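Putative hemolysin (Streptococcus mutans UA159, PDB 2RK5) is a putative hemolysin of the UPF0053 membrane-protein family that may bind flavin adenine dinucleotide, represented here by its transporter-associated domain. Local coordinates at residues Asn62-Asn70 against Val78-Ser86; Val12-Phe21 against Glu30-Phe40. One frame throughout, in Å; residues are numbered along the deposited sequence. Where two conformers were deposited one is given.

In the fold
From the N terminus, strand 9-13 runs out of the sheet into the turn that leads to helix 18-25, and interaction 2 closes the loop that holds this helix when Glu30-Phe40 returns to lie against Val12-Phe21 at the start of helix 37-45. Further on, strand 64-74 turns back into strand 77-85, and interaction 1 zips up this hairpin. The two contacts follow one another in series, neither nested nor crossed, with centres about 12 Å apart. Strand 77-85 joins them: it pairs with strand 64-74 on one side and strand 9-13 on the other. Packing of Leu66 on Phe21 and of Val78 on Ala38 further ties the helical layer to the sheet.

Interaction 1 (Asn62-Asn70 against Val78-Ser86); sequences NGKHLELIN and VTKLKILVS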
loop_
_atom_site.group_PDB
_atom_site.type_symbol
_atom_site.label_atom_id
_atom_site.label_comp_id
_atom_site.label_asym_id
_atom_site.label_seq_id
_atom_site.Cartn_x
_atom_site.Cartn_y
_atom_site.Cartn_z
ATOM N N ASN A 62 -21.542 -6.467 12.277
ATOM C CA ASN A 62 -22.067 -7.047 13.530
ATOM C C ASN A 62 -22.637 -5.962 14.417
ATOM O O ASN A 62 -22.496 -5.984 15.640
ATOM C CB ASN A 62 -20.997 -7.887 14.240
ATOM C CG ASN A 62 -20.698 -9.187 13.503
ATOM O OD1 ASN A 62 -21.410 -9.552 12.557
ATOM N ND2 ASN A 62 -19.651 -9.890 13.922
ATOM N N GLY A 63 -23.301 -5.018 13.762
ATOM C CA GLY A 63 -23.973 -3.932 14.437
ATOM C C GLY A 63 -23.077 -2.834 14.968
ATOM O O GLY A 63 -23.567 -1.884 15.579
ATOM N N LYS A 64 -21.776 -2.961 14.743
ATOM C CA LYS A 64 -20.826 -1.900 15.079
ATOM C C LYS A 64 -20.524 -1.069 13.824
ATOM O O LYS A 64 -20.363 -1.627 12.715
ATOM C CB LYS A 64 -19.505 -2.471 15.596
ATOM C CG LYS A 64 -19.570 -3.253 16.919
ATOM C CD LYS A 64 -19.543 -4.756 16.558
ATOM C CE LYS A 64 -19.837 -5.645 17.691
ATOM N NZ LYS A 64 -20.337 -6.960 17.282
ATOM N N HIS A 65 -20.489 0.254 13.979
ATOM C CA HIS A 65 -19.973 1.131 12.935
ATOM C C HIS A 65 -18.527 1.410 13.292
ATOM O O HIS A 65 -18.235 1.753 14.418
ATOM C CB HIS A 65 -20.746 2.447 12.854
ATOM C CG HIS A 65 -20.110 3.465 11.956
ATOM N ND1 HIS A 65 -20.504 3.672 10.651
ATOM C CD2 HIS A 65 -19.107 4.344 12.186
ATOM C CE1 HIS A 65 -19.768 4.631 10.119
ATOM N NE2 HIS A 65 -18.903 5.049 11.027
ATOM N N LEU A 66 -17.628 1.209 12.334
ATOM C CA LEU A 66 -16.201 1.455 12.525
ATOM C C LEU A 66 -15.782 2.553 11.561
ATOM O O LEU A 66 -16.141 2.528 10.381
ATOM C CB LEU A 66 -15.398 0.214 12.187
ATOM C CG LEU A 66 -15.659 -1.084 12.948
ATOM C CD1 LEU A 66 -14.710 -2.201 12.476
ATOM C CD2 LEU A 66 -15.506 -0.860 14.380
ATOM N N GLU A 67 -14.974 3.478 12.064
ATOM C CA GLU A 67 -14.310 4.471 11.214
ATOM C C GLU A 67 -12.809 4.203 11.317
ATOM O O GLU A 67 -12.256 4.194 12.414
ATOM C CB GLU A 67 -14.647 5.908 11.622
ATOM C CG GLU A 67 -13.980 6.938 10.732
ATOM C CD GLU A 67 -14.292 8.376 11.100
ATOM O OE1 GLU A 67 -14.828 8.609 12.185
ATOM O OE2 GLU A 67 -13.947 9.274 10.307
ATOM N N LEU A 68 -12.169 3.954 10.178
ATOM C CA LEU A 68 -10.737 3.644 10.118
ATOM C C LEU A 68 -10.026 4.843 9.490
ATOM O O LEU A 68 -10.433 5.303 8.435
ATOM C CB LEU A 68 -10.485 2.417 9.267
ATOM C CG LEU A 68 -10.897 1.034 9.749
ATOM C CD1 LEU A 68 -12.347 0.993 10.041
ATOM C CD2 LEU A 68 -10.552 0.025 8.666
ATOM N N ILE A 69 -8.964 5.309 10.143
ATOM C CA ILE A 69 -8.202 6.468 9.690
ATOM C C ILE A 69 -6.718 6.180 9.807
ATOM O O ILE A 69 -6.271 5.648 10.809
ATOM C CB ILE A 69 -8.506 7.733 10.523
ATOM C CG1 ILE A 69 -10.000 7.918 10.778
ATOM C CG2 ILE A 69 -7.959 8.967 9.800
ATOM C CD1 ILE A 69 -10.305 9.117 11.711
ATOM N N ASN A 70 -5.936 6.564 8.805
ATOM C CA ASN A 70 -4.494 6.355 8.930
ATOM C C ASN A 70 -3.954 7.162 10.092
ATOM O O ASN A 70 -4.299 8.346 10.260
ATOM C CB ASN A 70 -3.751 6.704 7.655
ATOM C CG ASN A 70 -4.053 8.091 7.167
ATOM O OD1 ASN A 70 -5.193 8.360 6.836
ATOM N ND2 ASN A 70 -3.026 8.955 7.052
ATOM N N VAL A 78 0.393 1.703 5.314
ATOM C CA VAL A 78 -0.236 2.193 6.533
ATOM C C VAL A 78 0.208 1.246 7.626
ATOM O O VAL A 78 -0.175 0.072 7.659
ATOM C CB VAL A 78 -1.753 2.198 6.413
ATOM C CG1 VAL A 78 -2.352 2.877 7.630
ATOM C CG2 VAL A 78 -2.155 2.935 5.136
ATOM N N THR A 79 0.985 1.753 8.561
ATOM C CA THR A 79 1.528 0.928 9.643
ATOM C C THR A 79 0.739 1.034 10.968
ATOM O O THR A 79 0.856 0.141 11.823
ATOM C CB THR A 79 2.987 1.270 9.877
ATOM O OG1 THR A 79 3.079 2.633 10.254
ATOM C CG2 THR A 79 3.777 1.050 8.609
ATOM N N LYS A 80 -0.029 2.106 11.144
ATOM C CA LYS A 80 -0.915 2.281 12.297
ATOM C C LYS A 80 -2.197 2.917 11.847
ATOM O O LYS A 80 -2.184 3.812 11.001
ATOM C CB LYS A 80 -0.298 3.137 13.388
ATOM C CG LYS A 80 0.897 2.517 14.079
ATOM C CD LYS A 80 1.343 3.288 15.333
ATOM C CE LYS A 80 2.600 2.631 15.961
ATOM N NZ LYS A 80 3.187 3.392 17.116
ATOM N N LEU A 81 -3.299 2.423 12.404
ATOM C CA LEU A 81 -4.628 2.953 12.136
ATOM C C LEU A 81 -5.293 3.370 13.433
ATOM O O LEU A 81 -5.138 2.704 14.452
ATOM C CB LEU A 81 -5.512 1.895 11.492
ATOM C CG LEU A 81 -5.325 1.554 10.022
ATOM C CD1 LEU A 81 -6.118 0.273 9.703
ATOM C CD2 LEU A 81 -5.842 2.700 9.138
ATOM N N LYS A 82 -6.074 4.444 13.368
ATOM C CA LYS A 82 -7.014 4.816 14.404
ATOM C C LYS A 82 -8.372 4.205 14.074
ATOM O O LYS A 82 -8.825 4.311 12.940
ATOM C CB LYS A 82 -7.150 6.324 14.467
ATOM C CG LYS A 82 -7.937 6.834 15.650
ATOM C CD LYS A 82 -8.007 8.359 15.605
ATOM C CE LYS A 82 -8.373 8.933 16.919
ATOM N NZ LYS A 82 -8.161 10.420 16.901
ATOM N N ILE A 83 -8.997 3.561 15.053
ATOM C CA ILE A 83 -10.314 2.926 14.886
ATOM C C ILE A 83 -11.250 3.572 15.873
ATOM O O ILE A 83 -10.978 3.581 17.061
ATOM C CB ILE A 83 -10.267 1.412 15.211
ATOM C CG1 ILE A 83 -9.090 0.765 14.493
ATOM C CG2 ILE A 83 -11.616 0.731 14.885
ATOM C CD1 ILE A 83 -9.157 0.709 12.998
ATOM N N LEU A 84 -12.346 4.123 15.367
ATOM C CA LEU A 84 -13.395 4.668 16.232
ATOM C C LEU A 84 -14.625 3.790 16.095
ATOM O O LEU A 84 -15.090 3.527 14.962
ATOM C CB LEU A 84 -13.740 6.088 15.792
ATOM C CG LEU A 84 -12.635 7.160 15.818
ATOM C CD1 LEU A 84 -11.618 6.906 16.873
ATOM C CD2 LEU A 84 -11.993 7.338 14.492
ATOM N N VAL A 85 -15.136 3.318 17.233
ATOM C CA VAL A 85 -16.268 2.397 17.230
ATOM C C VAL A 85 -17.546 3.107 17.660
ATOM O O VAL A 85 -17.557 3.852 18.656
ATOM C CB VAL A 85 -16.020 1.180 18.145
ATOM C CG1 VAL A 85 -17.171 0.188 18.034
ATOM C CG2 VAL A 85 -14.693 0.469 17.764
ATOM N N SER A 86 -18.591 2.855 16.870
ATOM C CA SER A 86 -19.900 3.520 16.865
ATOM C C SER A 86 -19.973 4.940 17.300
ATOM O O SER A 86 -19.368 5.765 16.610
ATOM C CB SER A 86 -20.961 2.594 17.414
ATOM O OG SER A 86 -20.987 1.497 16.534
#
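Glu67 and Leu84 face each other as a hydrogen-bonded antiparallel pair, Glu67 N giving to Leu84 O at 2.9 Å and Leu84 N returning to Glu67 O. Ile69 and Lys82 repeat the pattern two residues on. Beyond the other end of the ladder His65 N donates to the hydroxyl OG of Ser86 in a nearly straight bond of 2.9 Å. Ser86 N reaches back to His65 O over 2.7 Å, along a more bent path.

In the non-hydrogen-bonded pairs the side chains stand alongside each other: Leu66 CD2 meets Val85 CG2 at 3.7 Å, and Leu68 CG receives the tip of Ile83, CD1, at 3.7 Å. The other face carries a diagonal contact, Ile69 CD1 on Leu84 CD2. Beside it Glu67, with CG anti to the backbone N (chi1 -179°), runs out extended and brings OE1 to within 3.9 Å of Leu84 CD2. Near the turn, Leu81 turns CD2 over the backbone of Ile69, 3.4 Å from its O.

Further out, Asn70 is fixed through OD1 by the backbone N of Glu55, and Lys64 NZ bonds to the carbonyls of Asn62 and Glu26. Strand 56-61 lies along the 64-70 edge and strand 9-13 along the other, while Tyr41 of helix 37-45 covers Asn70, Val78 and Leu81. This is a beta hairpin whose strands are two of the three inner strands of the five-stranded antiparallel sheet of the transporter-associated domain.

Interaction 2 (Val12-Phe21 against Glu30-Phe40); sequences VLGTMTLNDF and ESDNVDTIAGF
CG1 of Ile37 lies anti to the backbone N (chi1 -167°), beside the Phe21 ring, and a chi2 of 59° then sets CD1 over the ring centre, a CH-pi contact 3.7 Å from the centroid and close to the normal. The same chi1 leaves CG2 between the backbone N and carbonyl carbon, directed at the turn, where it lies 3.4 Å from Leu13 O and also touches Val12 CG2 and Met16 CB. Leu18 crosses Ile37 at about a right angle; its CD2 rests on Ile37 CD1 at 3.8 Å, and CD1 reaches Val34 CG1 at 3.9 Å.

Here two helix starts are joined by a single backbone bridge between their N-cap residues, Thr17 and Thr36: Thr17 OG1 accepts from Asp20 N and Thr36 OG1 from Gly39 N. Ile37 N bonds Met16 O at 2.9 Å, nearly in line with the carbonyl, whereas Leu18 N approaches Asp35 O from 30° out of the carbonyl plane. Ala38 N takes a lone pair of Gly14 O, at the type I turn Leu13-Met16, and Ala38 CB packs closely on that oxygen at 3.3 Å. Thr36 OG1 and Asp35 N are also bound by the carboxylate of Asp75 of the second subunit, bringing this junction into the dimer interface.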
loop_
_atom_site.group_PDB
_atom_site.type_symbol
_atom_site.label_atom_id
_atom_site.label_comp_id
_atom_site.label_asym_id
_atom_site.label_seq_id
_atom_site.Cartn_x
_atom_site.Cartn_y
_atom_site.Cartn_z
ATOM N N VAL A 12 -4.512 0.582 16.260
ATOM C CA VAL A 12 -4.113 -0.776 15.872
ATOM C C VAL A 12 -2.925 -0.746 14.929
ATOM O O VAL A 12 -2.829 0.135 14.089
ATOM C CB VAL A 12 -5.260 -1.613 15.217
ATOM C CG1 VAL A 12 -6.456 -1.653 16.160
ATOM C CG2 VAL A 12 -5.627 -1.126 13.852
ATOM N N LEU A 13 -2.065 -1.760 15.070
ATOM C CA LEU A 13 -1.004 -1.992 14.129
ATOM C C LEU A 13 -1.587 -2.458 12.800
ATOM O O LEU A 13 -2.489 -3.304 12.766
ATOM C CB LEU A 13 -0.014 -3.025 14.647
ATOM C CG LEU A 13 0.623 -2.661 15.987
ATOM C CD1 LEU A 13 1.690 -3.698 16.278
ATOM C CD2 LEU A 13 1.198 -1.233 16.009
ATOM N N GLY A 14 -1.070 -1.893 11.710
ATOM C CA GLY A 14 -1.546 -2.262 10.382
ATOM C C GLY A 14 -1.376 -3.738 10.085
ATOM O O GLY A 14 -2.086 -4.319 9.275
ATOM N N THR A 15 -0.371 -4.332 10.709
ATOM C CA THR A 15 -0.045 -5.757 10.508
ATOM C C THR A 15 -0.985 -6.676 11.290
ATOM O O THR A 15 -0.926 -7.890 11.139
ATOM C CB THR A 15 1.420 -6.069 10.906
ATOM O OG1 THR A 15 1.649 -5.544 12.213
ATOM C CG2 THR A 15 2.366 -5.445 9.904
ATOM N N MET A 16 -1.847 -6.109 12.138
ATOM C CA MET A 16 -2.845 -6.948 12.844
ATOM C C MET A 16 -3.672 -7.729 11.796
ATOM O O MET A 16 -4.192 -7.170 10.828
ATOM C CB MET A 16 -3.743 -6.091 13.735
ATOM C CG MET A 16 -4.724 -6.870 14.633
ATOM S SD MET A 16 -5.714 -5.742 15.699
ATOM C CE MET A 16 -6.284 -6.853 17.090
ATOM N N THR A 17 -3.767 -9.048 11.966
ATOM C CA THR A 17 -4.501 -9.836 10.995
ATOM C C THR A 17 -5.974 -9.495 11.089
ATOM O O THR A 17 -6.458 -9.081 12.129
ATOM C CB THR A 17 -4.330 -11.357 11.206
ATOM O OG1 THR A 17 -5.019 -11.754 12.403
ATOM C CG2 THR A 17 -2.849 -11.738 11.318
ATOM N N LEU A 18 -6.706 -9.711 10.013
ATOM C CA LEU A 18 -8.134 -9.476 10.066
ATOM C C LEU A 18 -8.803 -10.408 11.044
ATOM O O LEU A 18 -9.773 -10.025 11.715
ATOM C CB LEU A 18 -8.820 -9.674 8.739
ATOM C CG LEU A 18 -8.887 -8.498 7.809
ATOM C CD1 LEU A 18 -9.845 -8.833 6.631
ATOM C CD2 LEU A 18 -9.320 -7.199 8.538
ATOM N N ASN A 19 -8.298 -11.632 11.150
ATOM C CA ASN A 19 -8.870 -12.567 12.116
ATOM C C ASN A 19 -8.681 -12.066 13.560
ATOM O O ASN A 19 -9.588 -12.132 14.391
ATOM C CB ASN A 19 -8.270 -13.957 11.926
ATOM C CG ASN A 19 -8.787 -14.637 10.664
ATOM O OD1 ASN A 19 -9.853 -14.288 10.144
ATOM N ND2 ASN A 19 -8.067 -15.640 10.193
ATOM N N ASP A 20 -7.492 -11.559 13.885
ATOM C CA ASP A 20 -7.263 -11.015 15.224
ATOM C C ASP A 20 -8.106 -9.741 15.439
ATOM O O ASP A 20 -8.676 -9.536 16.515
ATOM C CB ASP A 20 -5.777 -10.744 15.432
ATOM C CG ASP A 20 -4.942 -12.014 15.625
ATOM O OD1 ASP A 20 -5.494 -13.145 15.538
ATOM O OD2 ASP A 20 -3.712 -11.870 15.870
ATOM N N PHE A 21 -8.174 -8.872 14.429
ATOM C CA PHE A 21 -8.975 -7.665 14.501
ATOM C C PHE A 21 -10.437 -8.018 14.800
ATOM O O PHE A 21 -11.075 -7.455 15.692
ATOM C CB PHE A 21 -8.865 -6.891 13.179
ATOM C CG PHE A 21 -9.592 -5.602 13.170
ATOM C CD1 PHE A 21 -8.940 -4.414 13.460
ATOM C CD2 PHE A 21 -10.938 -5.562 12.903
ATOM C CE1 PHE A 21 -9.626 -3.205 13.460
ATOM C CE2 PHE A 21 -11.663 -4.349 12.917
ATOM C CZ PHE A 21 -11.006 -3.169 13.222
ATOM N N GLU A 30 -14.051 -8.700 5.966
ATOM C CA GLU A 30 -13.332 -9.566 5.036
ATOM C C GLU A 30 -13.219 -8.889 3.702
ATOM O O GLU A 30 -14.054 -8.070 3.338
ATOM C CB GLU A 30 -14.041 -10.903 4.885
ATOM C CG GLU A 30 -15.439 -10.797 4.336
ATOM C CD GLU A 30 -16.155 -12.149 4.289
ATOM O OE1 GLU A 30 -15.532 -13.161 3.865
ATOM O OE2 GLU A 30 -17.347 -12.203 4.683
ATOM N N SER A 31 -12.166 -9.225 2.980
ATOM C CA SER A 31 -12.009 -8.760 1.615
ATOM C C SER A 31 -11.106 -9.728 0.870
ATOM O O SER A 31 -10.207 -10.334 1.445
ATOM C CB SER A 31 -11.443 -7.353 1.607
ATOM O OG SER A 31 -11.108 -6.914 0.326
ATOM N N ASP A 32 -11.373 -9.888 -0.422
ATOM C CA ASP A 32 -10.568 -10.761 -1.248
ATOM C C ASP A 32 -9.119 -10.305 -1.281
ATOM O O ASP A 32 -8.847 -9.120 -1.407
ATOM C CB ASP A 32 -11.134 -10.786 -2.679
ATOM C CG ASP A 32 -12.396 -11.660 -2.815
ATOM O OD1 ASP A 32 -12.757 -12.426 -1.896
ATOM O OD2 ASP A 32 -13.010 -11.607 -3.901
ATOM N N ASN A 33 -8.193 -11.253 -1.166
ATOM C CA ASN A 33 -6.750 -10.957 -1.282
ATOM C C ASN A 33 -6.234 -10.025 -0.197
ATOM O O ASN A 33 -5.263 -9.283 -0.400
ATOM C CB ASN A 33 -6.381 -10.404 -2.680
ATOM C CG ASN A 33 -4.868 -10.508 -3.003
ATOM O OD1 ASN A 33 -4.153 -11.289 -2.387
ATOM N ND2 ASN A 33 -4.395 -9.732 -3.998
ATOM N N VAL A 34 -6.898 -10.067 0.962
ATOM C CA VAL A 34 -6.491 -9.322 2.122
ATOM C C VAL A 34 -6.336 -10.204 3.357
ATOM O O VAL A 34 -7.212 -11.020 3.645
ATOM C CB VAL A 34 -7.555 -8.205 2.402
ATOM C CG1 VAL A 34 -7.423 -7.590 3.788
ATOM C CG2 VAL A 34 -7.436 -7.171 1.298
ATOM N N ASP A 35 -5.250 -9.965 4.090
ATOM C CA ASP A 35 -4.977 -10.659 5.338
ATOM C C ASP A 35 -4.947 -9.806 6.576
ATOM O O ASP A 35 -5.143 -10.338 7.674
ATOM C CB ASP A 35 -3.662 -11.421 5.196
ATOM C CG ASP A 35 -3.777 -12.529 4.156
ATOM O OD1 ASP A 35 -4.688 -13.378 4.285
ATOM O OD2 ASP A 35 -2.975 -12.528 3.231
ATOM N N THR A 36 -4.645 -8.515 6.415
ATOM C CA THR A 36 -4.470 -7.652 7.586
ATOM C C THR A 36 -5.381 -6.440 7.523
ATOM O O THR A 36 -5.975 -6.135 6.496
ATOM C CB THR A 36 -3.021 -7.093 7.688
ATOM O OG1 THR A 36 -2.746 -6.201 6.599
ATOM C CG2 THR A 36 -2.009 -8.201 7.691
ATOM N N ILE A 37 -5.525 -5.777 8.659
ATOM C CA ILE A 37 -6.362 -4.588 8.748
ATOM C C ILE A 37 -5.834 -3.477 7.834
ATOM O O ILE A 37 -6.655 -2.786 7.198
ATOM C CB ILE A 37 -6.561 -4.137 10.200
ATOM C CG1 ILE A 37 -7.685 -3.092 10.289
ATOM C CG2 ILE A 37 -5.246 -3.695 10.857
ATOM C CD1 ILE A 37 -9.033 -3.577 9.786
ATOM N N ALA A 38 -4.514 -3.317 7.713
ATOM C CA ALA A 38 -3.995 -2.331 6.727
ATOM C C ALA A 38 -4.413 -2.697 5.305
ATOM O O ALA A 38 -4.765 -1.826 4.498
ATOM C CB ALA A 38 -2.474 -2.171 6.794
ATOM N N GLY A 39 -4.337 -3.976 4.970
ATOM C CA GLY A 39 -4.733 -4.421 3.645
ATOM C C GLY A 39 -6.198 -4.115 3.404
ATOM O O GLY A 39 -6.586 -3.683 2.306
ATOM N N PHE A 40 -7.037 -4.394 4.400
ATOM C CA PHE A 40 -8.479 -4.124 4.284
ATOM C C PHE A 40 -8.736 -2.619 4.071
ATOM O O PHE A 40 -9.535 -2.197 3.204
ATOM C CB PHE A 40 -9.183 -4.631 5.535
ATOM C CG PHE A 40 -10.651 -4.366 5.557
ATOM C CD1 PHE A 40 -11.533 -5.258 5.019
ATOM C CD2 PHE A 40 -11.139 -3.225 6.137
ATOM C CE1 PHE A 40 -12.879 -5.006 5.011
ATOM C CE2 PHE A 40 -12.499 -2.949 6.153
ATOM C CZ PHE A 40 -13.369 -3.842 5.581
#